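Local coordinates for protein catalase (PDB 4QOL) that breaks down hydrogen peroxide to water and oxygen at a buried heme and also shows peroxidase-like reactivity toward phenolic substrates, at residues A[162-167]-A[445-450]; A[420-425]-A[463-468]; A[11-16]-A[35-40]; A[350-353]-A[357-360]. All coordinates share one frame; numbering follows the deposited sequence.

Contact 1 of 4, residues A[162-167]-A[445-450]; sequences DRYWDF and TADLKG
A single carboxylate oxygen, OD2 of Asp447, receives both polar bonds between helix 161-169 and the C-terminal part of helix 434-448. Tyr164 OH donates to the syn lone pair of Asp447 OD2, on the side of the other oxygen, over a short 2.5 Å. Trp165 NE1 gives its N-H to the anti lone pair of Asp447 OD2 at 2.8 Å, with an angle of 154° at the hydrogen and the acceptor close to the indole plane. Because the two donors are taken on different lone pairs, one oxygen can serve both without their competing, and the pair would be expected to fix the rotation of the carboxylate and to support its negative charge. The phenol ring is turned 31° from the carboxylate plane, the indole more steeply. The tyrosine reaches over from the flank of its helix through a chi1 of 57°, which sets CG between backbone N and carbonyl carbon. Beside these two bonds, Leu448 lays a methyl on one face of the indole: CD2 stands 3.6 Å from the centroid of the five-membered ring of Trp165, a CH-pi contact. Thr455 and Phe463 of helix 453-466 also touch the indole, while Asp162 reaches Arg388 of a second subunit. The arrangement joins the heme-binding catalase core to the C-terminal helical domain characteristic of heme catalases.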
loop_
_atom_site.group_PDB
_atom_site.type_symbol
_atom_site.label_atom_id
_atom_site.label_comp_id
_atom_site.label_asym_id
_atom_site.label_seq_id
_atom_site.Cartn_x
_atom_site.Cartn_y
_atom_site.Cartn_z
ATOM N N ASP A 162 23.441 17.569 -19.780
ATOM C CA ASP A 162 24.156 18.464 -18.902
ATOM C C ASP A 162 24.098 18.005 -17.431
ATOM O O ASP A 162 25.080 18.215 -16.659
ATOM C CB ASP A 162 23.537 19.857 -19.027
ATOM C CG ASP A 162 24.306 20.898 -18.298
ATOM O OD1 ASP A 162 25.536 21.035 -18.479
ATOM O OD2 ASP A 162 23.704 21.527 -17.408
ATOM N N ARG A 163 23.020 17.307 -17.041
ATOM C CA ARG A 163 22.885 16.833 -15.668
ATOM C C ARG A 163 23.755 15.595 -15.417
ATOM O O ARG A 163 24.523 15.522 -14.428
ATOM C CB ARG A 163 21.411 16.531 -15.374
ATOM C CG ARG A 163 20.548 17.793 -15.426
ATOM C CD ARG A 163 19.084 17.496 -15.285
ATOM N NE ARG A 163 18.737 17.291 -13.864
ATOM C CZ ARG A 163 18.697 16.090 -13.249
ATOM N NH1 ARG A 163 18.512 16.077 -11.959
ATOM N NH2 ARG A 163 18.799 14.955 -13.935
ATOM N N TYR A 164 23.679 14.576 -16.289
ATOM C CA TYR A 164 24.453 13.363 -15.997
ATOM C C TYR A 164 25.909 13.554 -16.300
ATOM O O TYR A 164 26.780 12.959 -15.603
ATOM C CB TYR A 164 23.908 12.115 -16.695
ATOM C CG TYR A 164 23.743 12.047 -18.177
ATOM C CD1 TYR A 164 24.798 11.777 -18.992
ATOM C CD2 TYR A 164 22.486 12.188 -18.777
ATOM C CE1 TYR A 164 24.648 11.650 -20.366
ATOM C CE2 TYR A 164 22.306 11.995 -20.112
ATOM C CZ TYR A 164 23.390 11.756 -20.920
ATOM O OH TYR A 164 23.215 11.584 -22.306
ATOM N N TRP A 165 26.230 14.417 -17.285
ATOM C CA TRP A 165 27.645 14.730 -17.438
ATOM C C TRP A 165 28.239 15.516 -16.263
ATOM O O TRP A 165 29.407 15.285 -15.933
ATOM C CB TRP A 165 27.923 15.443 -18.782
ATOM C CG TRP A 165 27.926 14.488 -19.944
ATOM C CD1 TRP A 165 26.963 14.347 -20.903
ATOM C CD2 TRP A 165 28.927 13.541 -20.255
ATOM N NE1 TRP A 165 27.319 13.368 -21.800
ATOM C CE2 TRP A 165 28.526 12.861 -21.402
ATOM C CE3 TRP A 165 30.196 13.223 -19.692
ATOM C CZ2 TRP A 165 29.282 11.819 -21.960
ATOM C CZ3 TRP A 165 30.963 12.254 -20.284
ATOM C CH2 TRP A 165 30.495 11.521 -21.383
ATOM N N ASP A 166 27.442 16.368 -15.600
ATOM C CA ASP A 166 27.896 17.054 -14.403
ATOM C C ASP A 166 28.320 15.991 -13.389
ATOM O O ASP A 166 29.435 16.001 -12.860
ATOM C CB ASP A 166 26.828 17.915 -13.801
ATOM C CG ASP A 166 27.304 18.761 -12.600
ATOM O OD1 ASP A 166 28.501 19.131 -12.528
ATOM O OD2 ASP A 166 26.413 19.207 -11.836
ATOM N N PHE A 167 27.425 15.079 -13.111
ATOM C CA PHE A 167 27.753 13.968 -12.174
ATOM C C PHE A 167 28.912 13.128 -12.604
ATOM O O PHE A 167 29.804 12.831 -11.796
ATOM C CB PHE A 167 26.508 13.045 -11.939
ATOM C CG PHE A 167 26.767 11.863 -11.048
ATOM C CD1 PHE A 167 26.649 11.950 -9.630
ATOM C CD2 PHE A 167 27.165 10.663 -11.617
ATOM C CE1 PHE A 167 26.998 10.816 -8.839
ATOM C CE2 PHE A 167 27.556 9.577 -10.842
ATOM C CZ PHE A 167 27.404 9.640 -9.462
ATOM N N THR A 445 30.525 13.254 -28.925
ATOM C CA THR A 445 30.365 14.635 -29.368
ATOM C C THR A 445 28.902 15.049 -29.409
ATOM O O THR A 445 28.524 16.150 -28.956
ATOM C CB THR A 445 31.046 14.821 -30.779
ATOM O OG1 THR A 445 32.456 14.543 -30.680
ATOM C CG2 THR A 445 30.811 16.188 -31.324
ATOM N N ALA A 446 28.063 14.190 -29.939
ATOM C CA ALA A 446 26.641 14.483 -30.029
ATOM C C ALA A 446 26.020 14.683 -28.648
ATOM O O ALA A 446 25.090 15.441 -28.487
ATOM C CB ALA A 446 25.908 13.387 -30.777
ATOM N N ASP A 447 26.526 13.918 -27.669
ATOM C CA ASP A 447 26.043 14.018 -26.310
ATOM C C ASP A 447 26.528 15.208 -25.516
ATOM O O ASP A 447 25.813 15.726 -24.643
ATOM C CB ASP A 447 26.413 12.719 -25.548
ATOM C CG ASP A 447 25.238 12.172 -24.713
ATOM O OD1 ASP A 447 24.183 11.899 -25.313
ATOM O OD2 ASP A 447 25.357 12.168 -23.478
ATOM N N LEU A 448 27.773 15.624 -25.796
ATOM C CA LEU A 448 28.453 16.656 -25.017
ATOM C C LEU A 448 28.252 18.072 -25.578
ATOM O O LEU A 448 28.515 19.051 -24.891
ATOM C CB LEU A 448 29.947 16.352 -24.959
ATOM C CG LEU A 448 30.294 15.321 -23.865
ATOM C CD1 LEU A 448 31.635 14.722 -24.094
ATOM C CD2 LEU A 448 30.289 15.943 -22.471
ATOM N N LYS A 449 27.939 18.153 -26.842
ATOM C CA LYS A 449 28.029 19.464 -27.559
ATOM C C LYS A 449 27.187 20.544 -26.943
ATOM O O LYS A 449 27.551 21.713 -27.002
ATOM C CB LYS A 449 27.682 19.277 -29.006
ATOM C CG LYS A 449 26.257 18.865 -29.205
ATOM C CD LYS A 449 25.928 18.760 -30.690
ATOM C CE LYS A 449 24.427 18.754 -30.926
ATOM N NZ LYS A 449 24.111 17.856 -32.075
ATOM N N GLY A 450 26.098 20.203 -26.275
ATOM C CA GLY A 450 25.267 21.223 -25.575
ATOM C C GLY A 450 25.443 21.429 -24.080
ATOM O O GLY A 450 24.724 22.241 -23.456
#

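Contact 2 of 4, residues A[420-425]-A[463-468]; sequences NDFKQA and FYRADE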
loop_
_atom_site.group_PDB
_atom_site.type_symbol
_atom_site.label_atom_id
_atom_site.label_comp_id
_atom_site.label_asym_id
_atom_site.label_seq_id
_atom_site.Cartn_x
_atom_site.Cartn_y
_atom_site.Cartn_z
ATOM N N ASN A 420 42.764 3.952 -9.539
ATOM C CA ASN A 420 43.256 3.814 -10.924
ATOM C C ASN A 420 42.156 4.076 -11.951
ATOM O O ASN A 420 41.838 3.194 -12.771
ATOM C CB ASN A 420 43.844 2.382 -11.143
ATOM C CG ASN A 420 45.021 2.348 -12.133
ATOM O OD1 ASN A 420 45.828 1.365 -12.199
ATOM N ND2 ASN A 420 45.110 3.362 -12.921
ATOM N N ASP A 421 41.643 5.322 -11.979
ATOM C CA ASP A 421 40.356 5.629 -12.665
ATOM C C ASP A 421 40.466 5.697 -14.166
ATOM O O ASP A 421 39.443 5.614 -14.822
ATOM C CB ASP A 421 39.757 6.961 -12.171
ATOM C CG ASP A 421 39.253 6.895 -10.740
ATOM O OD1 ASP A 421 38.904 5.787 -10.251
ATOM O OD2 ASP A 421 39.168 7.970 -10.115
ATOM N N PHE A 422 41.692 5.814 -14.708
ATOM C CA PHE A 422 41.890 6.084 -16.153
ATOM C C PHE A 422 42.559 5.008 -16.992
ATOM O O PHE A 422 42.370 4.971 -18.201
ATOM C CB PHE A 422 42.574 7.430 -16.361
ATOM C CG PHE A 422 41.972 8.522 -15.587
ATOM C CD1 PHE A 422 40.761 9.064 -15.983
ATOM C CD2 PHE A 422 42.541 8.994 -14.413
ATOM C CE1 PHE A 422 40.180 10.086 -15.290
ATOM C CE2 PHE A 422 41.923 9.994 -13.669
ATOM C CZ PHE A 422 40.714 10.535 -14.109
ATOM N N LYS A 423 43.320 4.106 -16.368
ATOM C CA LYS A 423 44.105 3.191 -17.121
ATOM C C LYS A 423 43.324 2.258 -18.026
ATOM O O LYS A 423 43.621 2.144 -19.198
ATOM C CB LYS A 423 45.021 2.377 -16.184
ATOM C CG LYS A 423 45.874 1.401 -16.961
ATOM C CD LYS A 423 47.004 0.798 -16.124
ATOM C CE LYS A 423 47.459 -0.506 -16.755
ATOM N NZ LYS A 423 48.600 -1.112 -16.004
ATOM N N GLN A 424 42.341 1.546 -17.468
ATOM C CA GLN A 424 41.577 0.616 -18.293
ATOM C C GLN A 424 40.729 1.298 -19.352
ATOM O O GLN A 424 40.468 0.692 -20.393
ATOM C CB GLN A 424 40.700 -0.270 -17.385
ATOM C CG GLN A 424 41.518 -1.214 -16.528
ATOM C CD GLN A 424 40.704 -2.361 -15.995
ATOM O OE1 GLN A 424 39.482 -2.384 -16.127
ATOM N NE2 GLN A 424 41.391 -3.406 -15.452
ATOM N N ALA A 425 40.270 2.529 -19.109
ATOM C CA ALA A 425 39.544 3.304 -20.129
ATOM C C ALA A 425 40.465 3.526 -21.333
ATOM O O ALA A 425 40.008 3.434 -22.460
ATOM C CB ALA A 425 39.077 4.616 -19.586
ATOM N N PHE A 463 38.894 11.945 -20.380
ATOM C CA PHE A 463 39.189 11.023 -21.486
ATOM C C PHE A 463 40.634 11.224 -21.992
ATOM O O PHE A 463 41.280 10.260 -22.372
ATOM C CB PHE A 463 38.154 11.192 -22.611
ATOM C CG PHE A 463 36.751 10.816 -22.170
ATOM C CD1 PHE A 463 36.514 9.580 -21.673
ATOM C CD2 PHE A 463 35.665 11.698 -22.309
ATOM C CE1 PHE A 463 35.239 9.189 -21.272
ATOM C CE2 PHE A 463 34.350 11.339 -21.929
ATOM C CZ PHE A 463 34.161 10.065 -21.394
ATOM N N TYR A 464 41.162 12.453 -21.840
ATOM C CA TYR A 464 42.577 12.720 -22.178
ATOM C C TYR A 464 43.511 11.880 -21.239
ATOM O O TYR A 464 44.504 11.296 -21.678
ATOM C CB TYR A 464 42.872 14.214 -22.048
ATOM C CG TYR A 464 44.198 14.605 -22.687
ATOM C CD1 TYR A 464 45.381 14.439 -21.998
ATOM C CD2 TYR A 464 44.218 15.048 -23.978
ATOM C CE1 TYR A 464 46.593 14.750 -22.585
ATOM C CE2 TYR A 464 45.404 15.394 -24.580
ATOM C CZ TYR A 464 46.571 15.217 -23.901
ATOM O OH TYR A 464 47.732 15.579 -24.548
ATOM N N ARG A 465 43.165 11.828 -19.943
ATOM C CA ARG A 465 43.946 11.055 -18.989
ATOM C C ARG A 465 43.875 9.591 -19.283
ATOM O O ARG A 465 44.838 8.847 -18.974
ATOM C CB ARG A 465 43.460 11.287 -17.563
ATOM C CG ARG A 465 43.738 12.680 -17.076
ATOM C CD ARG A 465 43.261 12.870 -15.639
ATOM N NE ARG A 465 43.241 14.302 -15.385
ATOM C CZ ARG A 465 42.215 15.166 -15.346
ATOM N NH1 ARG A 465 40.900 14.818 -15.400
ATOM N NH2 ARG A 465 42.537 16.453 -15.151
ATOM N N ALA A 466 42.747 9.114 -19.784
ATOM C CA ALA A 466 42.634 7.722 -20.267
ATOM C C ALA A 466 43.612 7.508 -21.431
ATOM O O ALA A 466 44.431 6.587 -21.415
ATOM C CB ALA A 466 41.197 7.425 -20.705
ATOM N N ASP A 467 43.550 8.366 -22.420
ATOM C CA ASP A 467 44.439 8.252 -23.590
ATOM C C ASP A 467 44.495 9.617 -24.314
ATOM O O ASP A 467 43.474 10.227 -24.592
ATOM C CB ASP A 467 43.962 7.100 -24.503
ATOM C CG ASP A 467 44.768 6.961 -25.797
ATOM O OD1 ASP A 467 44.629 7.828 -26.697
ATOM O OD2 ASP A 467 45.555 6.009 -25.895
ATOM N N GLU A 468 45.713 10.122 -24.569
ATOM C CA GLU A 468 45.845 11.495 -25.120
ATOM C C GLU A 468 45.197 11.652 -26.478
ATOM O O GLU A 468 44.682 12.721 -26.745
ATOM C CB GLU A 468 47.299 11.992 -25.285
ATOM C CG GLU A 468 48.317 11.060 -25.952
ATOM C CD GLU A 468 49.716 11.704 -26.063
ATOM O OE1 GLU A 468 49.819 12.961 -26.036
ATOM O OE2 GLU A 468 50.728 10.966 -26.185
HETATM O O HOH W 1 45.753 3.607 -20.311
#
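Phe422, just ahead of helix 423-431, and Ala466, at the end of helix 453-466, bring the two backbones within 4.5 Å, CA to CA. No direct hydrogen bond spans the segments here; instead Ala466 CA directs its hydrogen at Phe422 O, 3.5 Å away, with an angle of 148° at that hydrogen. A water lies 2.8 Å from Lys423 O, to which it can donate, and makes a weak link to Ala466 O. The small Ala425 and Ala466 are consistent with this close approach, their CB atoms meeting at 3.7 Å. Farther out, the Phe422 ring and the extended Arg465 chain run side by side in the same direction. Arg465 CB lies over one ring face, 3.9 Å from the centroid of Phe422, and Arg465 CD follows the ring to its far end, 3.7 Å from Phe422 CE2. Asp421 CB covers the opposite face, so the ring is sandwiched between aliphatic carbons. Were Phe422 replaced by an alanine, the Arg465 methylenes would probably lose the face they lie on, leaving that chain freer to swing. Thr175 of helix 175-181 touches Phe422, Ala425 and Phe463. The start of helix 423-431 thus packs on the end of helix 453-466 within the C-terminal helical domain of the catalase fold.

Contact 3 of 4, residues A[11-16]-A[35-40]; sequences TNQGVP and DDYHLI
Gln13 NE2 donates to Tyr37 OH across 3.3 Å, a fairly long bond but a straight one, with 158° at the hydrogen and the hydroxyl 11° out of the amide plane. The glutamine reaches it by folding at its second torsion (chi2 -76°), which also lays Gln13 CG 3.6 Å from Tyr37 OH. Along the ring edge, Thr11 CB approaches Tyr37 CE2 at 4.0 Å, near the ring plane, and the threonine methyl continues toward His38. Residues Thr11 to Gly14 form a type I beta turn, and Thr11 OG1 accepts from Gln13 N at 3.2 Å, an ST turn that ties the threonine hydroxyl to the backbone. On the other segment, Asp36 is the N-cap of helix 37-46, its OD1 accepting from Leu39 N at 3.1 Å. Glu41 spans both sides, bonding to Tyr37 OH and to Asn12 N. Around this N-terminal arm, Asn12 pairs with Asn366 and Gln368 of a third subunit, and Asp36 forms a salt bridge with Arg413 of a fourth. With an amide and a carboxylate both at the phenol oxygen, the hydroxyl probably bridges the two, so the polar bonds and the Thr11 contact at the ring edge likely hold turn and helix together.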
loop_
_atom_site.group_PDB
_atom_site.type_symbol
_atom_site.label_atom_id
_atom_site.label_comp_id
_atom_site.label_asym_id
_atom_site.label_seq_id
_atom_site.Cartn_x
_atom_site.Cartn_y
_atom_site.Cartn_z
ATOM N N THR A 11 -18.981 -12.857 -11.690
ATOM C CA THR A 11 -18.302 -11.959 -10.751
ATOM C C THR A 11 -17.182 -12.735 -10.023
ATOM O O THR A 11 -17.082 -13.973 -10.130
ATOM C CB THR A 11 -19.285 -11.454 -9.691
ATOM O OG1 THR A 11 -19.715 -12.509 -8.810
ATOM C CG2 THR A 11 -20.516 -10.747 -10.323
ATOM N N ASN A 12 -16.397 -12.046 -9.192
ATOM C CA ASN A 12 -15.424 -12.695 -8.327
ATOM C C ASN A 12 -15.998 -13.544 -7.208
ATOM O O ASN A 12 -15.250 -14.324 -6.604
ATOM C CB ASN A 12 -14.403 -11.689 -7.796
ATOM C CG ASN A 12 -13.614 -11.032 -8.890
ATOM O OD1 ASN A 12 -13.348 -11.621 -9.949
ATOM N ND2 ASN A 12 -13.223 -9.770 -8.667
ATOM N N GLN A 13 -17.307 -13.370 -6.945
ATOM C CA GLN A 13 -18.041 -14.198 -6.011
ATOM C C GLN A 13 -18.496 -15.491 -6.679
ATOM O O GLN A 13 -19.098 -16.343 -6.017
ATOM C CB GLN A 13 -19.244 -13.473 -5.463
ATOM C CG GLN A 13 -18.981 -12.112 -4.793
ATOM C CD GLN A 13 -18.376 -12.244 -3.424
ATOM O OE1 GLN A 13 -18.294 -13.345 -2.837
ATOM N NE2 GLN A 13 -17.861 -11.131 -2.916
ATOM N N GLY A 14 -18.241 -15.646 -7.968
ATOM C CA GLY A 14 -18.728 -16.850 -8.696
ATOM C C GLY A 14 -20.174 -16.829 -9.156
ATOM O O GLY A 14 -20.709 -17.853 -9.523
ATOM N N VAL A 15 -20.819 -15.668 -9.099
ATOM C CA VAL A 15 -22.180 -15.519 -9.603
ATOM C C VAL A 15 -22.128 -15.241 -11.096
ATOM O O VAL A 15 -21.451 -14.305 -11.557
ATOM C CB VAL A 15 -22.921 -14.371 -8.897
ATOM C CG1 VAL A 15 -24.317 -14.210 -9.458
ATOM C CG2 VAL A 15 -22.995 -14.628 -7.383
ATOM N N PRO A 16 -22.853 -16.031 -11.911
ATOM C CA PRO A 16 -22.883 -15.708 -13.342
ATOM C C PRO A 16 -23.470 -14.336 -13.651
ATOM O O PRO A 16 -24.443 -13.914 -13.007
ATOM C CB PRO A 16 -23.709 -16.847 -13.960
ATOM C CG PRO A 16 -23.615 -17.987 -12.962
ATOM C CD PRO A 16 -23.487 -17.346 -11.620
ATOM N N ASP A 35 -26.496 0.088 -6.431
ATOM C CA ASP A 35 -26.686 -1.392 -6.367
ATOM C C ASP A 35 -26.475 -2.017 -7.782
ATOM O O ASP A 35 -27.397 -2.533 -8.441
ATOM C CB ASP A 35 -28.048 -1.773 -5.798
ATOM C CG ASP A 35 -28.270 -3.258 -5.728
ATOM O OD1 ASP A 35 -27.283 -4.019 -5.727
ATOM O OD2 ASP A 35 -29.440 -3.699 -5.653
ATOM N N ASP A 36 -25.215 -2.039 -8.191
ATOM C CA ASP A 36 -24.771 -2.716 -9.412
ATOM C C ASP A 36 -23.430 -3.307 -9.064
ATOM O O ASP A 36 -22.373 -2.713 -9.355
ATOM C CB ASP A 36 -24.637 -1.715 -10.572
ATOM C CG ASP A 36 -24.357 -2.400 -11.922
ATOM O OD1 ASP A 36 -23.969 -3.581 -11.922
ATOM O OD2 ASP A 36 -24.626 -1.755 -12.962
ATOM N N TYR A 37 -23.454 -4.426 -8.366
ATOM C CA TYR A 37 -22.220 -4.988 -7.856
ATOM C C TYR A 37 -21.247 -5.323 -8.996
ATOM O O TYR A 37 -20.038 -5.141 -8.862
ATOM C CB TYR A 37 -22.511 -6.269 -7.044
ATOM C CG TYR A 37 -21.239 -6.960 -6.559
ATOM C CD1 TYR A 37 -20.611 -6.525 -5.388
ATOM C CD2 TYR A 37 -20.640 -8.032 -7.275
ATOM C CE1 TYR A 37 -19.470 -7.152 -4.918
ATOM C CE2 TYR A 37 -19.479 -8.624 -6.814
ATOM C CZ TYR A 37 -18.896 -8.198 -5.623
ATOM O OH TYR A 37 -17.718 -8.756 -5.191
ATOM N N HIS A 38 -21.763 -5.887 -10.086
ATOM C CA HIS A 38 -20.901 -6.217 -11.201
ATOM C C HIS A 38 -20.150 -4.999 -11.750
ATOM O O HIS A 38 -18.940 -5.062 -11.994
ATOM C CB HIS A 38 -21.699 -6.895 -12.334
ATOM C CG HIS A 38 -20.888 -7.212 -13.575
ATOM N ND1 HIS A 38 -19.640 -7.796 -13.541
ATOM C CD2 HIS A 38 -21.182 -7.089 -14.884
ATOM C CE1 HIS A 38 -19.198 -8.000 -14.771
ATOM N NE2 HIS A 38 -20.082 -7.523 -15.603
ATOM N N LEU A 39 -20.851 -3.907 -11.967
ATOM C CA LEU A 39 -20.236 -2.665 -12.466
ATOM C C LEU A 39 -19.126 -2.216 -11.491
ATOM O O LEU A 39 -17.990 -1.952 -11.908
ATOM C CB LEU A 39 -21.235 -1.506 -12.624
ATOM C CG LEU A 39 -20.724 -0.119 -13.005
ATOM C CD1 LEU A 39 -20.216 -0.124 -14.462
ATOM C CD2 LEU A 39 -21.773 1.015 -12.876
ATOM N N ILE A 40 -19.475 -2.133 -10.209
ATOM C CA ILE A 40 -18.557 -1.566 -9.262
ATOM C C ILE A 40 -17.360 -2.526 -9.086
ATOM O O ILE A 40 -16.178 -2.087 -9.046
ATOM C CB ILE A 40 -19.228 -1.223 -7.930
ATOM C CG1 ILE A 40 -20.321 -0.186 -8.109
ATOM C CG2 ILE A 40 -18.199 -0.737 -6.925
ATOM C CD1 ILE A 40 -19.841 1.080 -8.764
#

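Contact 4 of 4, residues A[350-353]-A[357-360]; sequences ANYM and VNCP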
loop_
_atom_site.group_PDB
_atom_site.type_symbol
_atom_site.label_atom_id
_atom_site.label_comp_id
_atom_site.label_asym_id
_atom_site.label_seq_id
_atom_site.Cartn_x
_atom_site.Cartn_y
_atom_site.Cartn_z
ATOM N N ALA A 350 4.976 -7.616 0.660
ATOM C CA ALA A 350 5.763 -8.429 1.637
ATOM C C ALA A 350 5.941 -9.876 1.208
ATOM O O ALA A 350 7.008 -10.509 1.472
ATOM C CB ALA A 350 5.127 -8.337 3.026
ATOM N N ASN A 351 4.893 -10.474 0.658
ATOM C CA ASN A 351 4.865 -11.868 0.215
ATOM C C ASN A 351 5.177 -12.059 -1.251
ATOM O O ASN A 351 4.766 -13.053 -1.877
ATOM C CB ASN A 351 3.539 -12.544 0.628
ATOM C CG ASN A 351 3.451 -12.736 2.092
ATOM O OD1 ASN A 351 4.398 -13.218 2.705
ATOM N ND2 ASN A 351 2.360 -12.281 2.698
ATOM N N TYR A 352 6.033 -11.196 -1.812
ATOM C CA TYR A 352 6.367 -11.318 -3.239
ATOM C C TYR A 352 7.062 -12.583 -3.613
ATOM O O TYR A 352 6.971 -13.039 -4.780
ATOM C CB TYR A 352 7.198 -10.086 -3.711
ATOM C CG TYR A 352 8.699 -10.194 -3.220
ATOM C CD1 TYR A 352 9.137 -9.768 -1.950
ATOM C CD2 TYR A 352 9.673 -10.660 -4.090
ATOM C CE1 TYR A 352 10.490 -9.833 -1.570
ATOM C CE2 TYR A 352 11.003 -10.767 -3.698
ATOM C CZ TYR A 352 11.408 -10.344 -2.448
ATOM O OH TYR A 352 12.719 -10.418 -2.042
ATOM N N MET A 353 7.718 -13.229 -2.642
ATOM C CA MET A 353 8.368 -14.525 -2.930
ATOM C C MET A 353 7.406 -15.699 -3.157
ATOM O O MET A 353 7.830 -16.791 -3.579
ATOM C CB MET A 353 9.380 -14.818 -1.806
ATOM C CG MET A 353 10.650 -13.958 -1.842
ATOM S SD MET A 353 11.596 -14.122 -3.377
ATOM C CE MET A 353 12.094 -15.848 -3.229
ATOM N N VAL A 357 6.397 -16.940 -10.439
ATOM C CA VAL A 357 7.689 -16.837 -11.047
ATOM C C VAL A 357 8.834 -16.700 -10.073
ATOM O O VAL A 357 9.979 -17.114 -10.351
ATOM C CB VAL A 357 7.693 -15.688 -12.091
ATOM C CG1 VAL A 357 7.554 -14.316 -11.419
ATOM C CG2 VAL A 357 8.942 -15.757 -12.949
ATOM N N ASN A 358 8.562 -16.190 -8.872
ATOM C CA ASN A 358 9.601 -16.008 -7.865
ATOM C C ASN A 358 9.791 -17.175 -6.895
ATOM O O ASN A 358 10.754 -17.205 -6.154
ATOM C CB ASN A 358 9.293 -14.766 -7.060
ATOM C CG ASN A 358 9.238 -13.515 -7.939
ATOM O OD1 ASN A 358 9.998 -13.381 -8.879
ATOM N ND2 ASN A 358 8.357 -12.570 -7.585
ATOM N N CYS A 359 8.866 -18.115 -6.958
ATOM C CA CYS A 359 8.904 -19.305 -6.071
ATOM C C CYS A 359 10.107 -20.160 -6.378
ATOM O O CYS A 359 10.379 -20.452 -7.562
ATOM C CB CYS A 359 7.672 -20.120 -6.227
ATOM S SG CYS A 359 6.187 -19.356 -5.516
ATOM N N PRO A 360 10.806 -20.654 -5.339
ATOM C CA PRO A 360 11.797 -21.707 -5.572
ATOM C C PRO A 360 11.195 -23.052 -5.961
ATOM O O PRO A 360 10.036 -23.299 -5.708
ATOM C CB PRO A 360 12.516 -21.843 -4.216
ATOM C CG PRO A 360 12.005 -20.732 -3.351
ATOM C CD PRO A 360 10.742 -20.241 -3.948
#
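With CG of Asn358 placed anti to the carbonyl carbon (chi1 -60°), its amide reaches back across the bend of the chain to Tyr352. Asn358 ND2 donates to Tyr352 O at 3.2 Å; the bond is nearly straight, 163° at the hydrogen, and comes from above the carbonyl plane, 42° out of it. Met353 starts away from the other segment but bends at chi2 and chi3, which curls its methyl around until Met353 CE is 3.5 Å from Asn358 O. The same methionine lays CG over one face of the Tyr352 ring near its rim, 3.7 Å above the plane. Both segments include short 3-10 turns in the loop that follows helix 331-348, a part of the catalase chain close to the heme, with the Tyr352 side chain about 8 Å from the bound cofactor. The asparagine amide is also gripped at both ends from outside: OD1 accepts from Ala315 N, and ND2 reaches Gln313 O as well. A leucine in its place is likely to leave Tyr352 O without this donor and the backbone at Gln313 and Ala315 without its polar mates. Cys359 SG rests 3.6 Å from Met353 O. Gln13 of a third subunit packs on Met353, and Asn12 of that subunit on Pro360.

Along the chain, contact 3 comes first, in the N-terminal arm; contact 4 follows helix 331-348 and lies within the long span that contact 1 brackets. Contacts 1 and 2 alternate their segments and have centres about 18 Å apart; they touch where Trp165 CZ3 meets Phe463 CE2 at 3.9 Å, so helices 161-169, 423-431, 434-448 and 453-466 form one continuous cluster. Contact 4 lies on the opposite side of the chain's centre, with its centre about 40 Å from that of contact 1. Contacts 3 and 4, about 30 Å apart between centres, both meet the third subunit. Contacts 1 and 3 both touch the second, so the principle illustrated is that local packing and tetramer assembly overlap.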